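Long-range contacts in type I site-specific restriction-modification system, R (Restriction) subunit (Vibrio vulnificus, PDB 3H1T), which probably binds ATP and DNA as the motor and cleavage subunit of a type I restriction enzyme, this fragment carrying its N-terminal and helicase-like parts: residues Y82-F86 and L167-H173; D156-K160 and Q192-Q196; I187-V191 and Q217-L222; R226-T230 and D301-L305; L305-C311 and F333-A339. All blocks are in the same frame, centred on the assembly; numbering follows the deposited sequence.

Overall arrangement
The five contacts trace a path from the N-terminal domain into the first helicase-like domain. Contact 1 joins a turn of the N-terminal domain to the loop leading into helix 181-195; contact 2, centred about 16 Å away, joins helix 146-157 to the end of helix 181-195, and L167 of contact 1 packs on its I159 and L195. Contact 3 pairs helix 181-195 with helix 211-224, its centre about 10 Å from that of contact 1, where K221 bonds to the carbonyls of L167 and S169. Contact 4 lies in loops where strands 238-242 and 305-308 begin. Contact 5 shares L305 with it and reaches the C-terminal strand ends, where nucleotide probably binds, as in P-loop NTPases.

Contact 1: residues Y82-F86 and L167-H173; sequences YTRDF and LLSPYHH
D85 sits with its side chain against two residues of 167-173, Y171 and H173, and uses a different part of itself for each. The imidazole of H173 arrives from the opposite direction, with D85 OD1 exactly in its ring plane, and H173 NE2 donates a 2.6 Å hydrogen bond to D85 OD1 on the syn side of the carboxylate, though H173 is poorly ordered. Y171 N approaches D85 OD2 at 3.0 Å from above the carboxylate plane, so both oxygens are engaged. The phenol ring of Y171 slides past in the reverse sense, and D85 CB rests over its face in a CH-pi contact, 4.1 Å from the centroid of the Y171 ring; the hydroxyl is bonded to N188. All this happens at a beta-hairpin turn: T83 to F86 is a type I beta turn joining strands 75-81 and 86-93 of the N-terminal domain's mixed sheet, and Y82 and T83 both face F86 in a classic beta bulge. At the far end the side chain of L168 crosses those of Y82 and F86 at about a right angle. Its CG, anti to the carbonyl carbon (chi1 -57°), is brought near the two rings, and its methyls part: L168 CD2 lies over one face of the F86 ring, while L168 CD1 meets the edge of Y82 at CE2, 3.6 Å away. L167 CG completes the patch, 4.0 Å from F86 CE2.

Contact 2: residues D156-K160 and Q192-Q196; sequences DEGIK and QSVLQ
Q196 lays its side-chain amide against the carbonyl of E157, the last helical residue of 146-157, and ties two helix ends together. Both segments belong to C-terminal ends: 156-160 leaves a helix that follows the N-terminal domain's mixed sheet, and 192-196 closes helix 181-195 of the helicase-like domain. G158, with a positive phi of 63°, breaks the first helix and turns the chain so that I159 passes alongside the second. The hydrogen bond from Q196 NE2 to E157 O measures 2.8 Å and is almost straight at 171°. It meets the carbonyl in its plane on a lone pair, with the oxygen also lying in the plane of the amide, so the extended chain of Q196 is held by one well-directed bond. One turn back, Q192 lies beside the side chain of E157, but the modelled approach there is too close for its details to be trusted. Next to this pair the contact turns apolar. I159 CD1 lies 4.0 Å from Q192 CG, and the I159 side chain also packs on L164 and L167, the latter in turn packing on L195. A bound water closes the far side, accepting from K160 N at 3.2 Å and donating to L195 O at 2.9 Å.

Contact 3: residues I187-V191 and Q217-L222; sequences INRAV and QISWKL
I187 begins the contact by meeting three residues of helix 211-224 with its two branches. I187 CD1, at the tip of the branch anti to the carbonyl carbon (chi1 -63°), comes to 3.4 Å from Q217 CB. The other branch serves two partners: I187 CG2 is 3.8 Å from K221 CD and also faces I218. N188 sits at the border, its OD1 bonded to Y171 outside the pair. One turn on, A190 offers just a methyl, and the end of I218 presses on it: A190 CB and I218 CD1 are 3.4 Å apart, tighter than usual. V191 then spans K221 and I218, with V191 CG2 lying 3.7 Å from K221 CE. The axes of the two short segments come within 9.6 Å and cross at -50°, an angle consistent with ridges-into-grooves packing of helices on one side of a P-loop NTPase sheet, where helix 211-224 follows the loop after strand 200-205. K221 bends at its last two torsions, running its methylenes along I187 and V191. No hydrogen bond spans the two segments; a lysine therefore serves as hydrocarbon within a shape-dependent apolar contact, its ammonium hydrogen-bonded to the carbonyls of S169 and L167.

Contact 4: residues R226-T230 and D301-L305; sequences RWNRT and DFFDL
R229 and D304 join two loops in a mixed polar and apolar contact at the end of the parallel sheet where strands 238-242 and 305-308 begin. D304 is the central residue: its OD2 takes the backbone R229 N at 3.0 Å through the anti lone pair (N-H...O 154°), while its OD1 receives R237 N, so one buried carboxylate holds two stretches of the loop. W227, its CG anti to the backbone N at chi1 160°, brings the far edge of the indole against this residue. W227 CH2 lies 3.7 Å from D304 CB, and W227 CZ3 is 4.1 Å from L305 CB. The stem of R229 crosses the backbone of D304, R229 CG standing 3.7 Å from D304 CA. The loop of 226-230 leads from helix 211-224, which ends in a Schellman motif, to strand 238-242; it is the last leg of a beta-alpha-beta crossover that began with strand 200-205, a connection characteristic of RecA-like folds.

Contact 5: residues L305-C311 and F333-A339; sequences LIIIDEC and FQIGMTA
L305-I308 and F333-T338 are adjacent parallel strands of the RecA-like sheet. Backbone bonds alternate between them: I306 N to F333 O at 2.9 Å, I335 N to I306 O at 3.0 Å, I308 N to I335 O at 3.0 Å and a longer M337 N to I308 O. On the face carrying L305, I307 and I335, L305 CD1 presses to 3.2 Å of I335 CD1, and I307 CG2 touches the CE of selenomethionine M337. Beyond I308 the regular alternation stops, and C311 N, from the loop, bonds to M337 O. The sequence D309-E310-C311-H312 matches the DExH box (motif II) of helicases, and T338-A339 is consistent with the start of motif III. E310, bent at chi2 (61°), turns its carboxylate back across T338-A339: T338 OG1 donates to E310 OE2 at 2.7 Å and A339 N to E310 OE1 at 3.0 Å, each on a syn lone pair. E310 OE2 also takes H312 N, and A339 packs on K211.

Contact 1: residues Y82-F86 and L167-H173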
# COMPACT_ATOMS: atom_id res chain seq x y z
N TYR A 82 21.93 -12.36 -0.72
CA TYR A 82 23.15 -12.26 -1.51
C TYR A 82 23.95 -11.10 -0.94
O TYR A 82 25.16 -11.16 -0.77
CB TYR A 82 22.84 -11.98 -2.96
CG TYR A 82 24.10 -11.79 -3.75
CD1 TYR A 82 25.02 -12.82 -3.87
CD2 TYR A 82 24.39 -10.57 -4.35
CE1 TYR A 82 26.20 -12.65 -4.57
CE2 TYR A 82 25.57 -10.38 -5.05
CZ TYR A 82 26.47 -11.43 -5.16
OH TYR A 82 27.64 -11.25 -5.87
N THR A 83 23.21 -10.04 -0.64
CA THR A 83 23.74 -8.82 -0.08
C THR A 83 22.81 -8.45 1.07
O THR A 83 21.77 -9.10 1.26
CB THR A 83 23.79 -7.73 -1.17
OG1 THR A 83 25.13 -7.66 -1.67
CG2 THR A 83 23.38 -6.40 -0.65
N ARG A 84 23.20 -7.47 1.87
CA ARG A 84 22.41 -7.05 3.01
C ARG A 84 21.05 -6.59 2.53
O ARG A 84 20.03 -7.00 3.08
CB ARG A 84 23.10 -5.91 3.78
CG ARG A 84 22.45 -5.62 5.14
CD ARG A 84 22.08 -4.16 5.29
NE ARG A 84 23.20 -3.30 5.68
CZ ARG A 84 23.21 -1.99 5.49
NH1 ARG A 84 22.17 -1.42 4.91
NH2 ARG A 84 24.23 -1.24 5.88
N ASP A 85 21.05 -5.76 1.49
CA ASP A 85 19.83 -5.22 0.92
C ASP A 85 19.37 -6.00 -0.30
O ASP A 85 18.62 -5.47 -1.12
CB ASP A 85 20.03 -3.75 0.53
CG ASP A 85 20.26 -2.86 1.73
OD1 ASP A 85 19.57 -3.06 2.75
OD2 ASP A 85 21.11 -1.95 1.65
N PHE A 86 19.81 -7.25 -0.41
CA PHE A 86 19.42 -8.05 -1.56
C PHE A 86 19.17 -9.54 -1.29
O PHE A 86 20.04 -10.38 -1.50
CB PHE A 86 20.46 -7.88 -2.68
CG PHE A 86 19.97 -8.31 -4.04
CD1 PHE A 86 20.08 -9.63 -4.46
CD2 PHE A 86 19.43 -7.38 -4.93
CE1 PHE A 86 19.65 -10.01 -5.72
CE2 PHE A 86 19.01 -7.75 -6.19
CZ PHE A 86 19.12 -9.07 -6.59
N LEU A 167 22.18 -2.53 -9.58
CA LEU A 167 21.28 -3.55 -9.08
C LEU A 167 21.50 -3.79 -7.60
O LEU A 167 20.55 -4.05 -6.86
CB LEU A 167 21.46 -4.86 -9.83
CG LEU A 167 20.37 -5.90 -9.52
CD1 LEU A 167 19.17 -5.58 -10.39
CD2 LEU A 167 20.85 -7.32 -9.82
N LEU A 168 22.76 -3.70 -7.16
CA LEU A 168 23.09 -3.94 -5.75
C LEU A 168 23.30 -2.67 -4.94
O LEU A 168 23.64 -2.74 -3.76
CB LEU A 168 24.34 -4.81 -5.63
CG LEU A 168 24.35 -6.19 -6.31
CD1 LEU A 168 25.69 -6.87 -6.04
CD2 LEU A 168 23.20 -7.04 -5.79
N SER A 169 23.11 -1.51 -5.57
CA SER A 169 23.28 -0.23 -4.88
C SER A 169 22.47 -0.27 -3.58
O SER A 169 21.28 -0.52 -3.60
CB SER A 169 22.80 0.90 -5.80
OG SER A 169 22.87 2.17 -5.18
N PRO A 170 23.12 -0.01 -2.43
CA PRO A 170 22.52 -0.01 -1.09
C PRO A 170 21.32 0.91 -0.87
O PRO A 170 21.23 1.97 -1.49
CB PRO A 170 23.70 0.35 -0.17
CG PRO A 170 24.90 -0.17 -0.93
CD PRO A 170 24.56 0.30 -2.33
N TYR A 171 20.39 0.47 -0.03
CA TYR A 171 19.25 1.29 0.32
C TYR A 171 19.84 2.35 1.21
O TYR A 171 21.03 2.32 1.56
CB TYR A 171 18.20 0.53 1.16
CG TYR A 171 17.41 -0.55 0.48
CD1 TYR A 171 17.13 -0.48 -0.89
CD2 TYR A 171 16.91 -1.61 1.20
CE1 TYR A 171 16.37 -1.47 -1.52
CE2 TYR A 171 16.15 -2.61 0.58
CZ TYR A 171 15.88 -2.53 -0.77
OH TYR A 171 15.16 -3.53 -1.37
N HIS A 172 19.00 3.29 1.61
CA HIS A 172 19.42 4.32 2.52
C HIS A 172 18.78 3.83 3.82
O HIS A 172 17.55 3.74 3.91
CB HIS A 172 18.86 5.66 2.08
CG HIS A 172 19.22 6.78 3.01
ND1 HIS A 172 18.48 7.08 4.13
CD2 HIS A 172 20.27 7.62 3.02
CE1 HIS A 172 19.06 8.06 4.79
NE2 HIS A 172 20.15 8.41 4.14
N HIS A 173 19.59 3.50 4.83
CA HIS A 173 19.05 2.95 6.07
C HIS A 173 19.00 3.74 7.37
O HIS A 173 19.63 4.78 7.53
CB HIS A 173 19.69 1.60 6.37
CG HIS A 173 19.09 0.46 5.62
ND1 HIS A 173 17.76 0.11 5.73
CD2 HIS A 173 19.64 -0.42 4.76
CE1 HIS A 173 17.52 -0.94 4.98
NE2 HIS A 173 18.65 -1.29 4.38

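Contact 2: residues D156-K160 and Q192-Q196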
# COMPACT_ATOMS: atom_id res chain seq x y z
N ASP A 156 18.96 -14.95 -16.17
CA ASP A 156 17.57 -15.07 -16.54
C ASP A 156 16.89 -13.72 -16.69
O ASP A 156 16.00 -13.55 -17.52
CB ASP A 156 16.82 -15.90 -15.51
CG ASP A 156 15.42 -16.23 -15.94
OD1 ASP A 156 15.28 -17.05 -16.87
OD2 ASP A 156 14.48 -15.66 -15.35
N GLU A 157 17.32 -12.76 -15.88
CA GLU A 157 16.78 -11.41 -15.88
C GLU A 157 17.50 -10.50 -16.90
O GLU A 157 17.05 -9.39 -17.18
CB GLU A 157 16.90 -10.82 -14.48
CG GLU A 157 15.60 -10.28 -13.86
CD GLU A 157 14.42 -11.19 -14.05
OE1 GLU A 157 13.89 -11.23 -15.18
OE2 GLU A 157 14.03 -11.88 -13.08
N GLY A 158 18.61 -10.97 -17.47
CA GLY A 158 19.33 -10.17 -18.45
C GLY A 158 19.88 -8.85 -17.97
O GLY A 158 19.47 -7.79 -18.43
N ILE A 159 20.84 -8.91 -17.06
CA ILE A 159 21.45 -7.69 -16.54
C ILE A 159 22.94 -7.75 -16.82
O ILE A 159 23.65 -8.64 -16.35
CB ILE A 159 21.15 -7.56 -15.03
CG1 ILE A 159 19.66 -7.21 -14.85
CG2 ILE A 159 22.09 -6.54 -14.38
CD1 ILE A 159 19.16 -7.32 -13.46
N LYS A 160 23.40 -6.78 -17.61
CA LYS A 160 24.79 -6.67 -18.03
C LYS A 160 25.71 -6.44 -16.84
O LYS A 160 25.27 -5.97 -15.80
CB LYS A 160 24.92 -5.52 -19.04
CG LYS A 160 23.78 -5.54 -20.05
CD LYS A 160 23.82 -4.38 -21.04
CE LYS A 160 22.57 -4.43 -21.94
NZ LYS A 160 22.72 -3.58 -23.15
N GLN A 192 15.28 -3.14 -11.57
CA GLN A 192 15.55 -4.23 -12.50
C GLN A 192 14.95 -3.87 -13.86
O GLN A 192 15.60 -3.99 -14.90
CB GLN A 192 14.90 -5.51 -11.96
CG GLN A 192 15.34 -6.83 -12.58
CD GLN A 192 14.63 -8.02 -11.92
OE1 GLN A 192 14.90 -8.37 -10.77
NE2 GLN A 192 13.70 -8.64 -12.66
N SER A 193 13.70 -3.44 -13.84
CA SER A 193 12.99 -3.04 -15.06
C SER A 193 13.79 -2.00 -15.85
O SER A 193 13.98 -2.12 -17.06
CB SER A 193 11.62 -2.44 -14.71
OG SER A 193 10.73 -3.43 -14.25
N VAL A 194 14.23 -0.96 -15.15
CA VAL A 194 15.00 0.11 -15.75
C VAL A 194 16.29 -0.42 -16.35
O VAL A 194 16.67 -0.06 -17.46
CB VAL A 194 15.32 1.20 -14.70
CG1 VAL A 194 16.22 2.25 -15.28
CG2 VAL A 194 14.03 1.83 -14.23
N LEU A 195 16.96 -1.30 -15.62
CA LEU A 195 18.21 -1.85 -16.12
C LEU A 195 18.00 -2.70 -17.37
O LEU A 195 18.94 -2.87 -18.15
CB LEU A 195 18.91 -2.69 -15.04
CG LEU A 195 19.24 -1.91 -13.75
CD1 LEU A 195 20.02 -2.81 -12.77
CD2 LEU A 195 20.06 -0.68 -14.09
N GLN A 196 16.79 -3.22 -17.57
CA GLN A 196 16.48 -4.06 -18.73
C GLN A 196 16.00 -3.22 -19.92
O GLN A 196 15.73 -3.74 -21.01
CB GLN A 196 15.38 -5.07 -18.39
CG GLN A 196 15.63 -5.92 -17.17
CD GLN A 196 14.43 -6.77 -16.82
OE1 GLN A 196 13.33 -6.25 -16.62
NE2 GLN A 196 14.63 -8.07 -16.74
O HOH W 1 21.28 -4.41 -17.60

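Contact 3: residues I187-V191 and Q217-L222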
# COMPACT_ATOMS: atom_id res chain seq x y z
N ILE A 187 10.68 -2.07 -5.05
CA ILE A 187 11.90 -1.36 -5.36
C ILE A 187 12.85 -2.09 -6.30
O ILE A 187 13.31 -1.52 -7.29
CB ILE A 187 12.67 -0.99 -4.07
CG1 ILE A 187 11.82 -0.04 -3.22
CG2 ILE A 187 14.00 -0.34 -4.42
CD1 ILE A 187 12.27 0.06 -1.79
N ASN A 188 13.13 -3.36 -6.01
CA ASN A 188 14.04 -4.16 -6.82
C ASN A 188 13.53 -4.44 -8.24
O ASN A 188 14.31 -4.44 -9.19
CB ASN A 188 14.34 -5.47 -6.11
CG ASN A 188 15.25 -5.29 -4.90
OD1 ASN A 188 15.47 -4.17 -4.43
ND2 ASN A 188 15.77 -6.39 -4.39
N ARG A 189 12.23 -4.67 -8.40
CA ARG A 189 11.69 -4.94 -9.72
C ARG A 189 11.67 -3.70 -10.59
O ARG A 189 11.70 -3.79 -11.82
CB ARG A 189 10.27 -5.51 -9.63
CG ARG A 189 10.24 -6.84 -8.94
CD ARG A 189 8.96 -7.58 -9.21
NE ARG A 189 8.95 -8.86 -8.52
CZ ARG A 189 7.89 -9.64 -8.42
NH1 ARG A 189 6.74 -9.27 -8.98
NH2 ARG A 189 7.96 -10.77 -7.73
N ALA A 190 11.60 -2.54 -9.94
CA ALA A 190 11.59 -1.27 -10.64
C ALA A 190 12.99 -1.02 -11.18
O ALA A 190 13.17 -0.76 -12.37
CB ALA A 190 11.19 -0.16 -9.68
N VAL A 191 13.97 -1.12 -10.29
CA VAL A 191 15.37 -0.93 -10.64
C VAL A 191 15.79 -1.92 -11.71
O VAL A 191 16.54 -1.60 -12.62
CB VAL A 191 16.26 -1.13 -9.41
CG1 VAL A 191 17.73 -1.05 -9.80
CG2 VAL A 191 15.91 -0.09 -8.35
N GLN A 217 13.58 5.02 -2.37
CA GLN A 217 14.67 4.05 -2.50
C GLN A 217 15.06 3.72 -3.95
O GLN A 217 16.21 3.36 -4.21
CB GLN A 217 14.36 2.77 -1.72
CG GLN A 217 14.20 2.97 -0.20
CD GLN A 217 15.53 3.16 0.55
OE1 GLN A 217 15.55 3.20 1.78
NE2 GLN A 217 16.63 3.27 -0.18
N ILE A 218 14.12 3.82 -4.88
CA ILE A 218 14.46 3.56 -6.27
C ILE A 218 15.40 4.69 -6.69
O ILE A 218 16.47 4.46 -7.27
CB ILE A 218 13.20 3.59 -7.18
CG1 ILE A 218 12.26 2.41 -6.85
CG2 ILE A 218 13.61 3.52 -8.64
CD1 ILE A 218 10.90 2.48 -7.55
N SER A 219 14.99 5.92 -6.38
CA SER A 219 15.77 7.12 -6.69
C SER A 219 17.15 7.04 -6.06
O SER A 219 18.15 7.27 -6.73
CB SER A 219 15.05 8.36 -6.16
OG SER A 219 13.68 8.34 -6.51
N TRP A 220 17.20 6.71 -4.78
CA TRP A 220 18.49 6.63 -4.11
C TRP A 220 19.38 5.56 -4.76
O TRP A 220 20.53 5.84 -5.10
CB TRP A 220 18.28 6.34 -2.62
CG TRP A 220 19.55 6.35 -1.83
CD1 TRP A 220 20.25 5.26 -1.41
CD2 TRP A 220 20.26 7.49 -1.35
NE1 TRP A 220 21.34 5.65 -0.69
CE2 TRP A 220 21.38 7.02 -0.64
CE3 TRP A 220 20.06 8.88 -1.45
CZ2 TRP A 220 22.30 7.88 -0.02
CZ3 TRP A 220 20.97 9.73 -0.84
CH2 TRP A 220 22.08 9.23 -0.13
N LYS A 221 18.84 4.36 -4.95
CA LYS A 221 19.62 3.29 -5.57
C LYS A 221 20.25 3.72 -6.89
O LYS A 221 21.47 3.64 -7.06
CB LYS A 221 18.75 2.03 -5.79
CG LYS A 221 18.62 1.13 -4.56
CD LYS A 221 17.75 -0.10 -4.81
CE LYS A 221 18.38 -1.09 -5.80
NZ LYS A 221 19.56 -1.81 -5.25
N LEU A 222 19.43 4.20 -7.82
CA LEU A 222 19.93 4.64 -9.12
C LEU A 222 20.79 5.90 -9.06
O LEU A 222 21.77 6.01 -9.80
CB LEU A 222 18.76 4.87 -10.07
CG LEU A 222 17.96 3.63 -10.49
CD1 LEU A 222 16.56 4.04 -10.87
CD2 LEU A 222 18.67 2.94 -11.63

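Contact 4: residues R226-T230 and D301-L305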
# COMPACT_ATOMS: atom_id res chain seq x y z
N ARG A 226 25.16 6.36 -9.81
CA ARG A 226 25.53 7.11 -11.00
C ARG A 226 24.92 6.49 -12.25
O ARG A 226 25.53 6.50 -13.32
CB ARG A 226 27.06 7.16 -11.17
CG ARG A 226 27.84 7.65 -9.95
CD ARG A 226 27.24 8.92 -9.36
NE ARG A 226 28.26 9.76 -8.73
CZ ARG A 226 29.24 10.36 -9.41
NH1 ARG A 226 29.32 10.21 -10.73
NH2 ARG A 226 30.13 11.12 -8.78
N TRP A 227 23.71 5.93 -12.13
CA TRP A 227 23.01 5.34 -13.26
C TRP A 227 22.36 6.44 -14.09
O TRP A 227 22.00 7.50 -13.57
CB TRP A 227 21.89 4.38 -12.80
CG TRP A 227 20.85 4.12 -13.90
CD1 TRP A 227 20.93 3.21 -14.91
CD2 TRP A 227 19.70 4.94 -14.19
NE1 TRP A 227 19.91 3.41 -15.82
CE2 TRP A 227 19.15 4.47 -15.40
CE3 TRP A 227 19.10 6.03 -13.54
CZ2 TRP A 227 18.03 5.05 -15.99
CZ3 TRP A 227 17.98 6.61 -14.13
CH2 TRP A 227 17.45 6.11 -15.34
N ASN A 228 22.20 6.19 -15.39
CA ASN A 228 21.53 7.16 -16.24
C ASN A 228 21.31 6.62 -17.64
O ASN A 228 21.87 5.59 -18.02
CB ASN A 228 22.28 8.51 -16.28
CG ASN A 228 23.63 8.43 -16.98
OD1 ASN A 228 23.98 9.34 -17.74
ND2 ASN A 228 24.41 7.37 -16.71
N ARG A 229 20.46 7.30 -18.39
CA ARG A 229 20.11 6.92 -19.76
C ARG A 229 21.27 6.77 -20.75
O ARG A 229 21.29 5.84 -21.58
CB ARG A 229 19.14 7.95 -20.35
CG ARG A 229 17.76 7.97 -19.75
CD ARG A 229 16.78 8.19 -20.88
NE ARG A 229 17.24 9.25 -21.77
CZ ARG A 229 16.79 10.50 -21.74
NH1 ARG A 229 15.84 10.84 -20.88
NH2 ARG A 229 17.29 11.41 -22.57
N THR A 230 22.23 7.69 -20.70
CA THR A 230 23.35 7.66 -21.63
C THR A 230 24.50 6.73 -21.22
O THR A 230 25.22 6.21 -22.08
CB THR A 230 23.89 9.07 -21.85
OG1 THR A 230 24.35 9.62 -20.60
CG2 THR A 230 22.79 9.96 -22.40
N ASP A 301 15.00 15.48 -23.32
CA ASP A 301 15.94 14.56 -22.71
C ASP A 301 16.63 15.08 -21.46
O ASP A 301 17.77 14.71 -21.18
CB ASP A 301 16.99 14.16 -23.75
CG ASP A 301 17.72 15.36 -24.33
OD1 ASP A 301 17.03 16.33 -24.74
OD2 ASP A 301 18.97 15.34 -24.39
N PHE A 302 15.94 15.94 -20.72
CA PHE A 302 16.54 16.47 -19.49
C PHE A 302 16.66 15.32 -18.50
O PHE A 302 17.77 14.85 -18.21
CB PHE A 302 15.66 17.58 -18.90
CG PHE A 302 16.31 18.34 -17.76
CD1 PHE A 302 17.48 19.06 -17.97
CD2 PHE A 302 15.74 18.33 -16.49
CE1 PHE A 302 18.08 19.77 -16.92
CE2 PHE A 302 16.33 19.03 -15.43
CZ PHE A 302 17.50 19.75 -15.64
N PHE A 303 15.52 14.84 -18.01
CA PHE A 303 15.44 13.75 -17.02
C PHE A 303 15.79 12.35 -17.52
O PHE A 303 15.56 12.00 -18.68
CB PHE A 303 14.04 13.69 -16.42
CG PHE A 303 13.53 15.00 -15.90
CD1 PHE A 303 12.84 15.86 -16.74
CD2 PHE A 303 13.71 15.36 -14.57
CE1 PHE A 303 12.32 17.06 -16.27
CE2 PHE A 303 13.20 16.56 -14.08
CZ PHE A 303 12.50 17.41 -14.94
N ASP A 304 16.34 11.54 -16.62
CA ASP A 304 16.67 10.16 -16.95
C ASP A 304 15.51 9.30 -16.45
O ASP A 304 15.23 8.20 -16.97
CB ASP A 304 17.96 9.71 -16.24
CG ASP A 304 19.15 10.58 -16.59
OD1 ASP A 304 19.24 11.72 -16.09
OD2 ASP A 304 20.01 10.12 -17.38
N LEU A 305 14.82 9.82 -15.45
CA LEU A 305 13.72 9.14 -14.81
C LEU A 305 12.67 10.07 -14.24
O LEU A 305 12.97 11.16 -13.74
CB LEU A 305 14.26 8.27 -13.67
CG LEU A 305 13.20 7.48 -12.90
CD1 LEU A 305 12.64 6.42 -13.83
CD2 LEU A 305 13.82 6.83 -11.66

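Contact 5: residues L305-C311 and F333-A339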
# COMPACT_ATOMS: atom_id res chain seq x y z
N LEU A 305 14.82 9.82 -15.45
CA LEU A 305 13.72 9.14 -14.81
C LEU A 305 12.67 10.07 -14.24
O LEU A 305 12.97 11.16 -13.74
CB LEU A 305 14.26 8.27 -13.67
CG LEU A 305 13.20 7.48 -12.90
CD1 LEU A 305 12.64 6.42 -13.83
CD2 LEU A 305 13.82 6.83 -11.66
N ILE A 306 11.42 9.62 -14.33
CA ILE A 306 10.28 10.33 -13.81
C ILE A 306 9.42 9.34 -13.04
O ILE A 306 9.10 8.26 -13.56
CB ILE A 306 9.42 10.91 -14.94
CG1 ILE A 306 10.24 11.91 -15.77
CG2 ILE A 306 8.15 11.54 -14.35
CD1 ILE A 306 9.76 13.33 -15.67
N ILE A 307 9.04 9.69 -11.82
CA ILE A 307 8.20 8.82 -11.00
C ILE A 307 6.89 9.51 -10.65
O ILE A 307 6.89 10.61 -10.09
CB ILE A 307 8.96 8.40 -9.70
CG1 ILE A 307 10.13 7.48 -10.08
CG2 ILE A 307 8.03 7.66 -8.73
CD1 ILE A 307 11.12 7.21 -8.97
N ILE A 308 5.77 8.88 -10.98
CA ILE A 308 4.46 9.46 -10.72
C ILE A 308 3.77 8.88 -9.49
O ILE A 308 3.58 7.67 -9.39
CB ILE A 308 3.54 9.28 -11.94
CG1 ILE A 308 4.24 9.85 -13.17
CG2 ILE A 308 2.18 9.94 -11.68
CD1 ILE A 308 3.55 9.53 -14.45
N ASP A 309 3.39 9.77 -8.57
CA ASP A 309 2.74 9.40 -7.32
C ASP A 309 1.47 8.57 -7.56
O ASP A 309 1.30 7.53 -6.93
CB ASP A 309 2.39 10.67 -6.54
CG ASP A 309 2.12 10.41 -5.07
OD1 ASP A 309 3.09 10.14 -4.33
OD2 ASP A 309 0.93 10.47 -4.64
N GLU A 310 0.59 9.05 -8.44
CA GLU A 310 -0.66 8.35 -8.79
C GLU A 310 -0.98 8.59 -10.25
O GLU A 310 -1.17 9.73 -10.67
CB GLU A 310 -1.85 8.83 -7.93
CG GLU A 310 -3.23 8.32 -8.42
CD GLU A 310 -3.38 6.80 -8.41
OE1 GLU A 310 -3.27 6.18 -7.33
OE2 GLU A 310 -3.62 6.21 -9.48
N CYS A 311 -1.07 7.50 -11.01
CA CYS A 311 -1.33 7.56 -12.44
C CYS A 311 -2.79 7.76 -12.85
O CYS A 311 -3.07 8.15 -13.98
CB CYS A 311 -0.79 6.29 -13.09
SG CYS A 311 0.97 6.07 -12.82
N PHE A 333 12.93 7.42 -18.66
CA PHE A 333 12.31 6.21 -18.12
C PHE A 333 11.17 6.70 -17.25
O PHE A 333 11.30 7.71 -16.56
CB PHE A 333 13.28 5.39 -17.27
CG PHE A 333 14.15 4.45 -18.06
CD1 PHE A 333 15.30 4.91 -18.69
CD2 PHE A 333 13.83 3.10 -18.15
CE1 PHE A 333 16.13 4.04 -19.41
CE2 PHE A 333 14.65 2.20 -18.88
CZ PHE A 333 15.81 2.68 -19.50
N GLN A 334 10.05 5.97 -17.27
CA GLN A 334 8.89 6.37 -16.49
C GLN A 334 8.30 5.27 -15.61
O GLN A 334 7.95 4.20 -16.11
CB GLN A 334 7.81 6.90 -17.45
CG GLN A 334 8.21 8.18 -18.17
CD GLN A 334 7.27 8.55 -19.29
OE1 GLN A 334 6.08 8.23 -19.24
NE2 GLN A 334 7.79 9.23 -20.31
N ILE A 335 8.20 5.53 -14.31
CA ILE A 335 7.62 4.57 -13.37
C ILE A 335 6.34 5.14 -12.80
O ILE A 335 6.33 6.18 -12.13
CB ILE A 335 8.56 4.23 -12.14
CG1 ILE A 335 9.68 3.29 -12.56
CG2 ILE A 335 7.75 3.55 -11.02
CD1 ILE A 335 10.64 3.94 -13.47
N GLY A 336 5.24 4.46 -13.08
CA GLY A 336 3.97 4.91 -12.56
C GLY A 336 3.50 4.08 -11.38
O GLY A 336 3.65 2.85 -11.35
N MSE A 337 2.94 4.75 -10.39
CA MSE A 337 2.43 4.05 -9.22
C MSE A 337 0.95 4.39 -9.14
O MSE A 337 0.55 5.52 -9.43
CB MSE A 337 3.16 4.51 -7.96
CG MSE A 337 4.68 4.47 -8.09
SE MSE A 337 5.62 4.50 -6.41
CE MSE A 337 5.33 6.35 -5.89
N THR A 338 0.13 3.41 -8.77
CA THR A 338 -1.30 3.60 -8.66
C THR A 338 -1.77 2.84 -7.44
O THR A 338 -1.10 1.90 -7.01
CB THR A 338 -2.04 3.10 -9.94
OG1 THR A 338 -3.41 3.50 -9.89
CG2 THR A 338 -1.95 1.58 -10.06
N ALA A 339 -2.89 3.24 -6.86
CA ALA A 339 -3.39 2.57 -5.66
C ALA A 339 -4.57 1.63 -5.92
O ALA A 339 -5.02 0.93 -5.03
CB ALA A 339 -3.78 3.62 -4.61